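Local coordinates for protein malate dehydrogenase (Naegleria fowleri, PDB 6UM4) that probably catalyses the reversible, NAD(P)-dependent oxidation of malate to oxaloacetate, at residues Leu113-Ala118 against Met148-Gly153; Gln127-Arg132 against Pro156-Ile161; Ala275-His280 against Asp398-Ser403; Ala282-Asp287 against Asn315-Gly320. One frame throughout, in Å; residues are numbered along the deposited sequence. Where two conformers were deposited one is given.

Contacts 1 and 2 belong to the nucleotide-binding half of the chain, contacts 3 and 4 to the C-terminal alpha/beta domain, and the centres of contacts 1 and 3 lie about 36 Å apart. Contact 1 is buried, with mainly apolar packing and no hydrogen bond across its two helices; contact 2, partly buried, joins two strands by backbone hydrogen bonds, with a water-bridged charged fringe on one face. They touch, since Leu150 packs on Leu131 and Ile161. Contacts 3 and 4 share the sheet of strands 271-277 and 285-287: contact 3 is a buried mix of aromatic packing and a serine bond, whereas contact 4 runs from buried Pro286 out to exposed Gln318. Contacts 1, 2 and 4 reach the second subunit; contact 3 does not.

Contact 1: residues Leu113-Ala118 against Met148-Gly153; sequences LLFRIA and MELDDG
Leu150 reaches from helix 140-151 across to helix 108-118 and lies over the ring of Phe115. Its CB starts off alongside the facing helix, but with CG beside the backbone N and anti to the carbonyl carbon (chi1 -81°) the chain turns in between Leu114 and Phe115. There it forks. CD1 goes to Leu114, with Leu150 CD1 4.1 Å from both Leu114 CB and Leu114 CD1, the two leucine side chains crossing at about a right angle. CD2 settles almost centrally on one face of the phenylalanine, only 10° off the ring normal, a well-formed CH-pi contact in which Leu150 CD2 is 3.8 Å from Phe115 CE2. The same methyl also touches Ala118, Leu150 CD2 lying 4.3 Å from Ala118 CB, one helical turn on from Leu114. The far end of the ring meets the other helix's backbone: Phe115 CZ comes 3.5 Å from Glu149 O, while Glu149 CB lies at the ring edge, in its plane, 3.9 Å from Phe115 CZ. No hydrogen bond links the two segments, and the carboxylate of Glu149 turns to Arg327 and Ser334 of the second subunit, whose Ala333 also packs on Phe115. Beneath, Leu114 and Leu150 rest on strand 129-134. Two helices packed side by side on a parallel sheet, bound through aliphatic and aromatic side chains, are typical of the Rossmann-type dinucleotide-binding fold.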
loop_
_atom_site.group_PDB
_atom_site.type_symbol
_atom_site.label_atom_id
_atom_site.label_comp_id
_atom_site.label_asym_id
_atom_site.label_seq_id
_atom_site.Cartn_x
_atom_site.Cartn_y
_atom_site.Cartn_z
ATOM N N LEU A 113 4.811 -0.849 2.847
ATOM C CA LEU A 113 4.661 -2.015 3.714
ATOM C C LEU A 113 3.768 -1.739 4.926
ATOM O O LEU A 113 2.910 -2.558 5.289
ATOM C CB LEU A 113 6.035 -2.470 4.188
ATOM C CG LEU A 113 5.984 -3.680 5.098
ATOM C CD1 LEU A 113 5.938 -4.926 4.227
ATOM C CD2 LEU A 113 7.195 -3.701 6.000
ATOM N N LEU A 114 4.009 -0.635 5.623
ATOM C CA LEU A 114 3.430 -0.513 6.956
ATOM C C LEU A 114 1.904 -0.435 6.885
ATOM O O LEU A 114 1.213 -1.009 7.739
ATOM C CB LEU A 114 4.030 0.700 7.666
ATOM C CG LEU A 114 5.546 0.596 7.906
ATOM C CD1 LEU A 114 6.059 1.908 8.500
ATOM C CD2 LEU A 114 5.943 -0.599 8.779
ATOM N N PHE A 115 1.357 0.246 5.858
ATOM C CA PHE A 115 -0.097 0.344 5.736
ATOM C C PHE A 115 -0.728 -1.013 5.435
ATOM O O PHE A 115 -1.856 -1.274 5.869
ATOM C CB PHE A 115 -0.503 1.373 4.654
ATOM C CG PHE A 115 -0.382 2.818 5.090
ATOM C CD1 PHE A 115 -1.494 3.530 5.493
ATOM C CD2 PHE A 115 0.858 3.451 5.113
ATOM C CE1 PHE A 115 -1.384 4.851 5.911
ATOM C CE2 PHE A 115 0.985 4.749 5.529
ATOM C CZ PHE A 115 -0.142 5.462 5.934
ATOM N N ARG A 116 -0.016 -1.898 4.739
ATOM C CA ARG A 116 -0.514 -3.237 4.453
ATOM C C ARG A 116 -0.191 -4.207 5.582
ATOM O O ARG A 116 -0.554 -5.388 5.513
ATOM C CB ARG A 116 0.055 -3.743 3.109
ATOM C CG ARG A 116 -0.425 -2.862 1.942
ATOM C CD ARG A 116 0.151 -3.289 0.605
ATOM N NE ARG A 116 -0.427 -4.561 0.194
ATOM C CZ ARG A 116 -0.031 -5.255 -0.870
ATOM N NH1 ARG A 116 0.957 -4.807 -1.628
ATOM N NH2 ARG A 116 -0.623 -6.400 -1.161
ATOM N N ILE A 117 0.486 -3.732 6.617
ATOM C CA ILE A 117 0.448 -4.396 7.914
ATOM C C ILE A 117 -0.702 -3.859 8.762
ATOM O O ILE A 117 -1.529 -4.617 9.278
ATOM C CB ILE A 117 1.802 -4.224 8.632
ATOM C CG1 ILE A 117 2.921 -4.932 7.865
ATOM C CG2 ILE A 117 1.750 -4.798 10.048
ATOM C CD1 ILE A 117 4.274 -4.549 8.417
ATOM N N ALA A 118 -0.801 -2.534 8.868
ATOM C CA ALA A 118 -1.798 -1.938 9.754
ATOM C C ALA A 118 -3.210 -2.292 9.327
ATOM O O ALA A 118 -4.110 -2.359 10.169
ATOM C CB ALA A 118 -1.614 -0.422 9.802
ATOM N N MET A 148 2.530 9.754 12.047
ATOM C CA MET A 148 1.377 10.602 11.769
ATOM C C MET A 148 0.536 10.041 10.628
ATOM O O MET A 148 -0.693 9.953 10.737
ATOM C CB MET A 148 1.848 12.013 11.440
ATOM C CG MET A 148 2.234 12.812 12.659
ATOM S SD MET A 148 2.725 14.481 12.227
ATOM C CE MET A 148 4.491 14.368 12.369
ATOM N N GLU A 149 1.183 9.624 9.533
ATOM C CA GLU A 149 0.416 9.111 8.401
ATOM C C GLU A 149 -0.295 7.823 8.767
ATOM O O GLU A 149 -1.454 7.619 8.396
ATOM C CB GLU A 149 1.324 8.897 7.194
ATOM C CG GLU A 149 1.784 10.180 6.523
ATOM C CD GLU A 149 1.932 10.035 4.997
ATOM O OE1 GLU A 149 3.091 9.896 4.536
ATOM O OE2 GLU A 149 0.895 10.020 4.269
ATOM N N LEU A 150 0.377 6.949 9.512
ATOM C CA LEU A 150 -0.248 5.703 9.931
ATOM C C LEU A 150 -1.414 5.941 10.880
ATOM O O LEU A 150 -2.456 5.289 10.755
ATOM C CB LEU A 150 0.790 4.812 10.599
ATOM C CG LEU A 150 1.709 4.013 9.683
ATOM C CD1 LEU A 150 2.811 3.362 10.517
ATOM C CD2 LEU A 150 0.903 2.976 8.935
ATOM N N ASP A 151 -1.248 6.844 11.859
ATOM C CA ASP A 151 -2.383 7.206 12.711
ATOM C C ASP A 151 -3.563 7.683 11.881
ATOM O O ASP A 151 -4.703 7.270 12.120
ATOM C CB ASP A 151 -1.977 8.284 13.716
ATOM C CG ASP A 151 -1.067 7.748 14.802
ATOM O OD1 ASP A 151 -1.184 6.538 15.118
ATOM O OD2 ASP A 151 -0.233 8.529 15.313
ATOM N N ASP A 152 -3.298 8.522 10.876
ATOM C CA ASP A 152 -4.332 9.043 9.988
ATOM C C ASP A 152 -4.962 7.971 9.120
ATOM O O ASP A 152 -5.933 8.268 8.414
ATOM C CB ASP A 152 -3.748 10.127 9.083
ATOM C CG ASP A 152 -3.297 11.330 9.866
ATOM O OD1 ASP A 152 -3.704 11.426 11.038
ATOM O OD2 ASP A 152 -2.564 12.181 9.329
ATOM N N GLY A 153 -4.421 6.750 9.131
ATOM C CA GLY A 153 -5.134 5.646 8.544
ATOM C C GLY A 153 -6.287 5.144 9.374
ATOM O O GLY A 153 -7.133 4.415 8.844
#

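Contact 2: residues Gln127-Arg132 against Pro156-Ile161; sequences QPVKLR and PLLEEI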
loop_
_atom_site.group_PDB
_atom_site.type_symbol
_atom_site.label_atom_id
_atom_site.label_comp_id
_atom_site.label_asym_id
_atom_site.label_seq_id
_atom_site.Cartn_x
_atom_site.Cartn_y
_atom_site.Cartn_z
ATOM N N GLN A 127 -6.163 -9.906 13.900
ATOM C CA GLN A 127 -4.891 -9.929 14.621
ATOM C C GLN A 127 -4.396 -8.511 14.876
ATOM O O GLN A 127 -3.779 -7.901 13.984
ATOM C CB GLN A 127 -3.842 -10.717 13.836
ATOM C CG GLN A 127 -2.475 -10.757 14.501
ATOM C CD GLN A 127 -2.550 -11.359 15.887
ATOM O OE1 GLN A 127 -2.725 -12.560 16.032
ATOM N NE2 GLN A 127 -2.431 -10.530 16.904
ATOM N N PRO A 128 -4.614 -7.960 16.072
ATOM C CA PRO A 128 -4.091 -6.625 16.390
ATOM C C PRO A 128 -2.575 -6.580 16.325
ATOM O O PRO A 128 -1.887 -7.550 16.641
ATOM C CB PRO A 128 -4.579 -6.385 17.828
ATOM C CG PRO A 128 -5.729 -7.308 18.004
ATOM C CD PRO A 128 -5.412 -8.515 17.180
ATOM N N VAL A 129 -2.046 -5.422 15.942
ATOM C CA VAL A 129 -0.616 -5.287 15.716
ATOM C C VAL A 129 -0.062 -4.086 16.463
ATOM O O VAL A 129 -0.748 -3.086 16.689
ATOM C CB VAL A 129 -0.282 -5.185 14.209
ATOM C CG1 VAL A 129 -0.658 -6.458 13.522
ATOM C CG2 VAL A 129 -1.050 -4.033 13.580
ATOM N N LYS A 130 1.188 -4.229 16.892
ATOM C CA LYS A 130 2.003 -3.152 17.427
ATOM C C LYS A 130 3.252 -3.036 16.576
ATOM O O LYS A 130 3.950 -4.034 16.351
ATOM C CB LYS A 130 2.375 -3.402 18.886
ATOM C CG LYS A 130 1.183 -3.536 19.823
ATOM C CD LYS A 130 1.629 -3.726 21.254
ATOM C CE LYS A 130 0.423 -3.927 22.161
ATOM N NZ LYS A 130 0.815 -3.926 23.595
ATOM N N LEU A 131 3.539 -1.827 16.120
ATOM C CA LEU A 131 4.680 -1.569 15.253
ATOM C C LEU A 131 5.783 -0.916 16.065
ATOM O O LEU A 131 5.552 0.088 16.745
ATOM C CB LEU A 131 4.277 -0.669 14.088
ATOM C CG LEU A 131 3.398 -1.291 13.002
ATOM C CD1 LEU A 131 2.955 -0.221 12.002
ATOM C CD2 LEU A 131 4.164 -2.377 12.323
ATOM N N ARG A 132 6.975 -1.484 15.995
ATOM C CA ARG A 132 8.164 -0.870 16.559
ATOM C C ARG A 132 9.053 -0.502 15.384
ATOM O O ARG A 132 9.633 -1.381 14.737
ATOM C CB ARG A 132 8.855 -1.814 17.543
ATOM C CG ARG A 132 7.977 -2.151 18.760
ATOM C CD ARG A 132 8.722 -3.019 19.792
ATOM N NE ARG A 132 9.620 -2.240 20.629
ATOM C CZ ARG A 132 9.229 -1.590 21.730
ATOM N NH1 ARG A 132 7.933 -1.477 22.006
ATOM N NH2 ARG A 132 10.117 -0.925 22.466
ATOM N N PRO A 156 -8.141 0.169 13.043
ATOM C CA PRO A 156 -8.566 -0.432 14.311
ATOM C C PRO A 156 -7.566 -1.416 14.865
ATOM O O PRO A 156 -7.451 -1.544 16.090
ATOM C CB PRO A 156 -9.878 -1.131 13.930
ATOM C CG PRO A 156 -10.350 -0.402 12.692
ATOM C CD PRO A 156 -9.081 -0.135 11.956
ATOM N N LEU A 157 -6.810 -2.089 14.000
ATOM C CA LEU A 157 -5.905 -3.140 14.442
ATOM C C LEU A 157 -4.580 -2.608 14.967
ATOM O O LEU A 157 -3.856 -3.354 15.636
ATOM C CB LEU A 157 -5.638 -4.121 13.290
ATOM C CG LEU A 157 -6.825 -4.992 12.853
ATOM C CD1 LEU A 157 -6.506 -5.804 11.603
ATOM C CD2 LEU A 157 -7.316 -5.904 13.978
ATOM N N LEU A 158 -4.240 -1.351 14.685
ATOM C CA LEU A 158 -2.938 -0.787 15.045
ATOM C C LEU A 158 -3.011 -0.281 16.481
ATOM O O LEU A 158 -3.461 0.835 16.740
ATOM C CB LEU A 158 -2.550 0.321 14.083
ATOM C CG LEU A 158 -1.132 0.845 14.187
ATOM C CD1 LEU A 158 -0.130 -0.313 14.231
ATOM C CD2 LEU A 158 -0.892 1.693 12.971
ATOM N N GLU A 159 -2.542 -1.104 17.410
ATOM C CA GLU A 159 -2.690 -0.793 18.825
ATOM C C GLU A 159 -1.600 0.143 19.332
ATOM O O GLU A 159 -1.819 0.860 20.317
ATOM C CB GLU A 159 -2.694 -2.081 19.649
ATOM C CG GLU A 159 -3.865 -2.180 20.614
ATOM C CD GLU A 159 -4.723 -3.400 20.351
ATOM O OE1 GLU A 159 -4.296 -4.516 20.721
ATOM O OE2 GLU A 159 -5.815 -3.250 19.756
ATOM N N GLU A 160 -0.441 0.163 18.683
ATOM C CA GLU A 160 0.646 1.010 19.138
ATOM C C GLU A 160 1.599 1.242 17.984
ATOM O O GLU A 160 1.784 0.366 17.140
ATOM C CB GLU A 160 1.409 0.375 20.314
ATOM C CG GLU A 160 2.408 1.319 20.963
ATOM C CD GLU A 160 3.402 0.623 21.888
ATOM O OE1 GLU A 160 3.253 -0.592 22.146
ATOM O OE2 GLU A 160 4.315 1.316 22.388
ATOM N N ILE A 161 2.207 2.424 17.961
ATOM C CA ILE A 161 3.333 2.735 17.086
ATOM C C ILE A 161 4.446 3.286 17.969
ATOM O O ILE A 161 4.311 4.381 18.527
ATOM C CB ILE A 161 2.969 3.753 15.994
ATOM C CG1 ILE A 161 1.759 3.279 15.185
ATOM C CG2 ILE A 161 4.165 3.966 15.074
ATOM C CD1 ILE A 161 1.213 4.349 14.220
HETATM O O HOH W 1 1.096 -1.627 24.450
HETATM O O HOH W 2 5.515 -2.343 21.005
HETATM O O HOH W 3 5.276 -0.776 24.038
#
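Val129 and Leu158 pair as parallel neighbours in strands 129-134 and 158-164, which, with helix 140-151 between them, form a beta-alpha-beta crossover of the Rossmann sheet, 158-164 being its outermost strand within this chain. Segments 129-132 and 158-161 run 17° from parallel. Three backbone hydrogen bonds join them: Val129 N to Leu157 O (2.8 Å), Glu159 N to Val129 O (2.8 Å) and Leu131 N to Glu160 O (3.0 Å). The first and last are nearly straight at the hydrogen, both 173°.

Apolar packing lies on the face shared by Val129, Leu131, Leu158 and Ile161, under helices 108-118 and 140-151. Leu158 CD1 touches both Val129 CG2 (3.9 Å) and Leu131 CD1 (3.8 Å).

The other face is charged. Lys130 and Glu160 cross there with their aliphatic parts touching, yet Lys130 NZ stays 4.4 Å from Glu160 OE1, beyond a salt bridge. The Arg132 guanidinium is likewise beyond salt-bridge range of Glu160, and waters bridge these two groups. Two sit at the in-plane edge of the guanidinium, and the one more firmly bound to it accepts from Arg132 NH1 at 2.8 Å and donates to Glu160 OE1 at 3.1 Å.

Contact 3: residues Ala275-His280 against Asp398-Ser403; sequences AIWGNH and DRINAS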
loop_
_atom_site.group_PDB
_atom_site.type_symbol
_atom_site.label_atom_id
_atom_site.label_comp_id
_atom_site.label_asym_id
_atom_site.label_seq_id
_atom_site.Cartn_x
_atom_site.Cartn_y
_atom_site.Cartn_z
ATOM N N ALA A 275 9.578 -21.888 -8.744
ATOM C CA ALA A 275 10.483 -21.608 -7.632
ATOM C C ALA A 275 11.734 -20.878 -8.111
ATOM O O ALA A 275 12.165 -21.029 -9.255
ATOM C CB ALA A 275 10.886 -22.897 -6.911
ATOM N N ILE A 276 12.317 -20.111 -7.198
ATOM C CA ILE A 276 13.618 -19.462 -7.361
ATOM C C ILE A 276 14.633 -20.211 -6.494
ATOM O O ILE A 276 14.385 -20.430 -5.305
ATOM C CB ILE A 276 13.522 -17.980 -6.955
ATOM C CG1 ILE A 276 12.407 -17.284 -7.744
ATOM C CG2 ILE A 276 14.844 -17.265 -7.080
ATOM C CD1 ILE A 276 12.671 -17.147 -9.239
ATOM N N TRP A 277 15.757 -20.631 -7.085
ATOM C CA TRP A 277 16.848 -21.250 -6.329
ATOM C C TRP A 277 18.004 -20.269 -6.162
ATOM O O TRP A 277 18.311 -19.486 -7.063
ATOM C CB TRP A 277 17.398 -22.503 -7.023
ATOM C CG TRP A 277 16.436 -23.636 -7.255
ATOM C CD1 TRP A 277 15.545 -23.754 -8.284
ATOM C CD2 TRP A 277 16.331 -24.849 -6.497
ATOM N NE1 TRP A 277 14.843 -24.925 -8.173
ATOM C CE2 TRP A 277 15.320 -25.628 -7.096
ATOM C CE3 TRP A 277 16.976 -25.341 -5.360
ATOM C CZ2 TRP A 277 14.945 -26.871 -6.599
ATOM C CZ3 TRP A 277 16.599 -26.566 -4.868
ATOM C CH2 TRP A 277 15.590 -27.320 -5.486
ATOM N N GLY A 278 18.681 -20.346 -5.018
ATOM C CA GLY A 278 19.966 -19.673 -4.889
ATOM C C GLY A 278 19.970 -18.330 -4.172
ATOM O O GLY A 278 19.240 -18.122 -3.201
ATOM N N ASN A 279 20.804 -17.418 -4.654
ATOM C CA ASN A 279 21.035 -16.118 -4.047
ATOM C C ASN A 279 20.013 -15.104 -4.560
ATOM O O ASN A 279 19.618 -15.135 -5.730
ATOM C CB ASN A 279 22.456 -15.671 -4.409
ATOM C CG ASN A 279 22.991 -14.610 -3.506
ATOM O OD1 ASN A 279 22.369 -14.266 -2.520
ATOM N ND2 ASN A 279 24.170 -14.083 -3.833
ATOM N N HIS A 280 19.615 -14.168 -3.692
ATOM C CA HIS A 280 18.799 -13.034 -4.153
ATOM C C HIS A 280 19.729 -12.090 -4.921
ATOM O O HIS A 280 20.204 -11.070 -4.416
ATOM C CB HIS A 280 18.116 -12.341 -2.971
ATOM C CG HIS A 280 17.355 -11.106 -3.340
ATOM N ND1 HIS A 280 16.362 -11.095 -4.296
ATOM C CD2 HIS A 280 17.443 -9.836 -2.875
ATOM C CE1 HIS A 280 15.871 -9.870 -4.405
ATOM N NE2 HIS A 280 16.510 -9.088 -3.551
ATOM N N ASP A 398 23.536 -27.161 -12.941
ATOM C CA ASP A 398 24.551 -26.174 -13.294
ATOM C C ASP A 398 24.193 -24.803 -12.751
ATOM O O ASP A 398 25.044 -24.090 -12.208
ATOM C CB ASP A 398 24.701 -26.084 -14.810
ATOM C CG ASP A 398 25.399 -27.284 -15.419
ATOM O OD1 ASP A 398 25.912 -28.175 -14.691
ATOM O OD2 ASP A 398 25.414 -27.325 -16.663
ATOM N N ARG A 399 22.945 -24.393 -12.949
ATOM C CA ARG A 399 22.554 -23.042 -12.571
ATOM C C ARG A 399 22.574 -22.888 -11.056
ATOM O O ARG A 399 23.166 -21.938 -10.527
ATOM C CB ARG A 399 21.173 -22.708 -13.149
ATOM C CG ARG A 399 21.147 -22.535 -14.661
ATOM C CD ARG A 399 22.174 -21.500 -15.072
ATOM N NE ARG A 399 22.094 -21.143 -16.478
ATOM C CZ ARG A 399 21.371 -20.131 -16.952
ATOM N NH1 ARG A 399 20.651 -19.377 -16.126
ATOM N NH2 ARG A 399 21.373 -19.873 -18.255
ATOM N N ILE A 400 21.953 -23.838 -10.346
ATOM C CA ILE A 400 21.985 -23.843 -8.886
ATOM C C ILE A 400 23.423 -23.787 -8.384
ATOM O O ILE A 400 23.744 -23.010 -7.479
ATOM C CB ILE A 400 21.247 -25.077 -8.338
ATOM C CG1 ILE A 400 19.768 -25.052 -8.695
ATOM C CG2 ILE A 400 21.371 -25.143 -6.840
ATOM C CD1 ILE A 400 19.078 -26.343 -8.338
ATOM N N ASN A 401 24.325 -24.575 -8.995
ATOM C CA ASN A 401 25.717 -24.577 -8.550
ATOM C C ASN A 401 26.360 -23.206 -8.714
ATOM O O ASN A 401 27.202 -22.813 -7.901
ATOM C CB ASN A 401 26.525 -25.642 -9.314
ATOM C CG ASN A 401 26.583 -26.974 -8.580
ATOM O OD1 ASN A 401 26.765 -27.020 -7.360
ATOM N ND2 ASN A 401 26.369 -28.062 -9.311
ATOM N N ALA A 402 26.024 -22.489 -9.789
ATOM C CA ALA A 402 26.573 -21.149 -9.986
ATOM C C ALA A 402 26.150 -20.206 -8.864
ATOM O O ALA A 402 26.929 -19.350 -8.426
ATOM C CB ALA A 402 26.130 -20.593 -11.343
ATOM N N SER A 403 24.911 -20.325 -8.407
ATOM C CA SER A 403 24.461 -19.413 -7.368
ATOM C C SER A 403 25.025 -19.841 -6.015
ATOM O O SER A 403 25.413 -18.994 -5.202
ATOM C CB SER A 403 22.934 -19.350 -7.359
ATOM O OG SER A 403 22.457 -18.049 -6.986
#
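Trp277, at the end of strand 271-277, and Ile400, on helix 394-414, make the apolar half of this contact. Ile400 CD1 lies over one face of the indole, 3.6 Å from Trp277 CD2, one of the two atoms shared by its rings. A CH-pi contact results, with CD1 3.9 Å from the centroid of the six-membered ring of Trp277 and 23° off the normal. Ile400 CG1 follows behind, 3.9 Å from Trp277 CB; its place beside the backbone N (chi1 -64°) carries CD1 out over the indole. The ring's polar edge is held from another quarter, by a hydrogen bond from Trp277 NE1 to Asp287, while Tyr364 meets the indole edge-to-face.

Polar bonding takes over one helical turn further along. Asn279 N donates to Ser403 OG at 2.9 Å in an almost straight bond (174°). The serine oxygen, Ser403 OG, also lies 3.6 Å from Gly278 CA, at a residue whose backbone angles call for glycine. Ser403 OG probably also hydrogen-bonds to Thr283 OG1, and the side-chain nitrogen Asn279 ND2 hydrogen-bonds to Glu406 and Glu410 on the same helix as the serine.

The chemistry implies a two-part join between the strand end and the helix: the isoleucine methyl fits over the indole, while the buried serine hydroxyl satisfies the backbone N-H just past the strand.

Contact 4: residues Ala282-Asp287 against Asn315-Gly320; sequences ATQYPD and NVQQRG
The loop 282-284 leading into strand 285-287 comes up against the end of helix 305-317, bringing the CA atoms of Ala282 and Gln317 to 5.0 Å. Gln317 carries the polar side of the meeting. Its side chain, extended beyond CG, brings the amide to the loop carbonyls, where Gln317 NE2 donates to Gln284 O at 3.2 Å. The acceptor lies close to the plane of the glutamine amide, and the donor lies in the plane of the Gln284 carbonyl, with an angle of 159° at the hydrogen. Ala282 O lies nearer still, 2.7 Å from Gln317 NE2, but at too poor an angle for a hydrogen bond.

The aliphatic parts of the two glutamines slide past each other in opposite directions, Gln284 CG lying 3.9 Å from Gln317 CG, and their amide planes are turned 65° apart. Gln284 NE2 bonds to Ser281 O. Gln284 OE1 is buried without a polar partner in the model and rests 3.8 Å from Val316 CG1. That same methyl, anti to the backbone N of its own residue (chi1 177°), also meets the proline ring, with Val316 CG1 3.8 Å from Pro286 CG. At the outer edge Gln318 NE2 lies 4.1 Å from Ala282 CB.

Pro286 packs further on helix 305-317 and on strand 271-277, Val316 touches helix 250-264, and Tyr285 turns to Arg399 and Ile400 of helix 394-414.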
loop_
_atom_site.group_PDB
_atom_site.type_symbol
_atom_site.label_atom_id
_atom_site.label_comp_id
_atom_site.label_asym_id
_atom_site.label_seq_id
_atom_site.Cartn_x
_atom_site.Cartn_y
_atom_site.Cartn_z
ATOM N N ALA A 282 21.683 -11.626 -9.276
ATOM C CA ALA A 282 21.612 -11.980 -10.688
ATOM C C ALA A 282 22.027 -13.423 -10.970
ATOM O O ALA A 282 21.814 -13.883 -12.092
ATOM C CB ALA A 282 22.475 -11.029 -11.518
ATOM N N THR A 283 22.599 -14.149 -10.001
ATOM C CA THR A 283 22.903 -15.560 -10.216
ATOM C C THR A 283 21.746 -16.469 -9.840
ATOM O O THR A 283 21.879 -17.697 -9.926
ATOM C CB THR A 283 24.135 -15.994 -9.412
ATOM O OG1 THR A 283 23.780 -16.141 -8.030
ATOM C CG2 THR A 283 25.265 -14.984 -9.565
ATOM N N GLN A 284 20.627 -15.903 -9.415
ATOM C CA GLN A 284 19.481 -16.714 -9.052
ATOM C C GLN A 284 19.095 -17.614 -10.213
ATOM O O GLN A 284 19.365 -17.322 -11.383
ATOM C CB GLN A 284 18.302 -15.816 -8.685
ATOM C CG GLN A 284 17.743 -15.089 -9.884
ATOM C CD GLN A 284 16.669 -14.105 -9.510
ATOM O OE1 GLN A 284 15.488 -14.453 -9.479
ATOM N NE2 GLN A 284 17.061 -12.850 -9.286
ATOM N N TYR A 285 18.472 -18.733 -9.883
ATOM C CA TYR A 285 17.978 -19.620 -10.919
ATOM C C TYR A 285 16.469 -19.689 -10.845
ATOM O O TYR A 285 15.922 -20.407 -9.995
ATOM C CB TYR A 285 18.592 -21.019 -10.802
ATOM C CG TYR A 285 17.987 -21.979 -11.786
ATOM C CD1 TYR A 285 17.796 -21.615 -13.126
ATOM C CD2 TYR A 285 17.563 -23.225 -11.382
ATOM C CE1 TYR A 285 17.220 -22.483 -14.016
ATOM C CE2 TYR A 285 16.989 -24.101 -12.275
ATOM C CZ TYR A 285 16.821 -23.724 -13.584
ATOM O OH TYR A 285 16.252 -24.613 -14.456
ATOM N N PRO A 286 15.750 -18.949 -11.688
ATOM C CA PRO A 286 14.296 -19.124 -11.785
ATOM C C PRO A 286 13.998 -20.435 -12.499
ATOM O O PRO A 286 14.390 -20.626 -13.652
ATOM C CB PRO A 286 13.847 -17.911 -12.615
ATOM C CG PRO A 286 15.079 -17.012 -12.745
ATOM C CD PRO A 286 16.245 -17.935 -12.631
ATOM N N ASP A 287 13.299 -21.337 -11.822
ATOM C CA ASP A 287 13.229 -22.731 -12.244
ATOM C C ASP A 287 11.823 -23.029 -12.747
ATOM O O ASP A 287 10.869 -23.042 -11.960
ATOM C CB ASP A 287 13.620 -23.651 -11.084
ATOM C CG ASP A 287 13.729 -25.120 -11.497
ATOM O OD1 ASP A 287 13.579 -25.433 -12.698
ATOM O OD2 ASP A 287 13.995 -25.959 -10.611
ATOM N N ASN A 315 15.300 -11.938 -18.067
ATOM C CA ASN A 315 14.278 -10.937 -17.768
ATOM C C ASN A 315 13.953 -10.920 -16.281
ATOM O O ASN A 315 13.723 -9.851 -15.702
ATOM C CB ASN A 315 13.007 -11.200 -18.572
ATOM C CG ASN A 315 13.158 -10.860 -20.041
ATOM O OD1 ASN A 315 14.044 -10.099 -20.429
ATOM N ND2 ASN A 315 12.284 -11.418 -20.864
ATOM N N VAL A 316 13.927 -12.100 -15.654
ATOM C CA VAL A 316 13.648 -12.184 -14.233
ATOM C C VAL A 316 14.818 -11.619 -13.438
ATOM O O VAL A 316 14.624 -10.907 -12.448
ATOM C CB VAL A 316 13.349 -13.641 -13.828
ATOM C CG1 VAL A 316 13.140 -13.720 -12.327
ATOM C CG2 VAL A 316 12.127 -14.174 -14.536
ATOM N N GLN A 317 16.048 -11.935 -13.853
ATOM C CA GLN A 317 17.226 -11.474 -13.127
ATOM C C GLN A 317 17.377 -9.965 -13.219
ATOM O O GLN A 317 17.818 -9.323 -12.259
ATOM C CB GLN A 317 18.489 -12.151 -13.683
ATOM C CG GLN A 317 18.611 -13.640 -13.425
ATOM C CD GLN A 317 19.708 -14.271 -14.260
ATOM O OE1 GLN A 317 20.072 -13.756 -15.330
ATOM N NE2 GLN A 317 20.253 -15.388 -13.779
ATOM N N GLN A 318 17.005 -9.376 -14.361
ATOM C CA GLN A 318 17.247 -7.964 -14.634
ATOM C C GLN A 318 16.004 -7.109 -14.470
ATOM O O GLN A 318 15.997 -5.949 -14.892
ATOM C CB GLN A 318 17.814 -7.786 -16.043
ATOM C CG GLN A 318 19.085 -8.567 -16.242
ATOM C CD GLN A 318 20.159 -8.141 -15.262
ATOM O OE1 GLN A 318 20.251 -6.962 -14.898
ATOM N NE2 GLN A 318 20.962 -9.100 -14.805
ATOM N N ARG A 319 14.951 -7.663 -13.875
ATOM C CA ARG A 319 13.682 -6.953 -13.790
ATOM C C ARG A 319 13.804 -5.646 -13.006
ATOM O O ARG A 319 13.157 -4.647 -13.343
ATOM C CB ARG A 319 12.637 -7.871 -13.170
ATOM C CG ARG A 319 11.284 -7.212 -13.057
ATOM C CD ARG A 319 10.685 -6.876 -14.397
ATOM N NE ARG A 319 9.245 -6.716 -14.246
ATOM C CZ ARG A 319 8.379 -6.667 -15.251
ATOM N NH1 ARG A 319 8.801 -6.761 -16.498
ATOM N NH2 ARG A 319 7.089 -6.531 -14.997
ATOM N N GLY A 320 14.603 -5.636 -11.940
ATOM C CA GLY A 320 14.773 -4.405 -11.176
ATOM C C GLY A 320 15.362 -3.280 -12.007
ATOM O O GLY A 320 14.959 -2.119 -11.884
#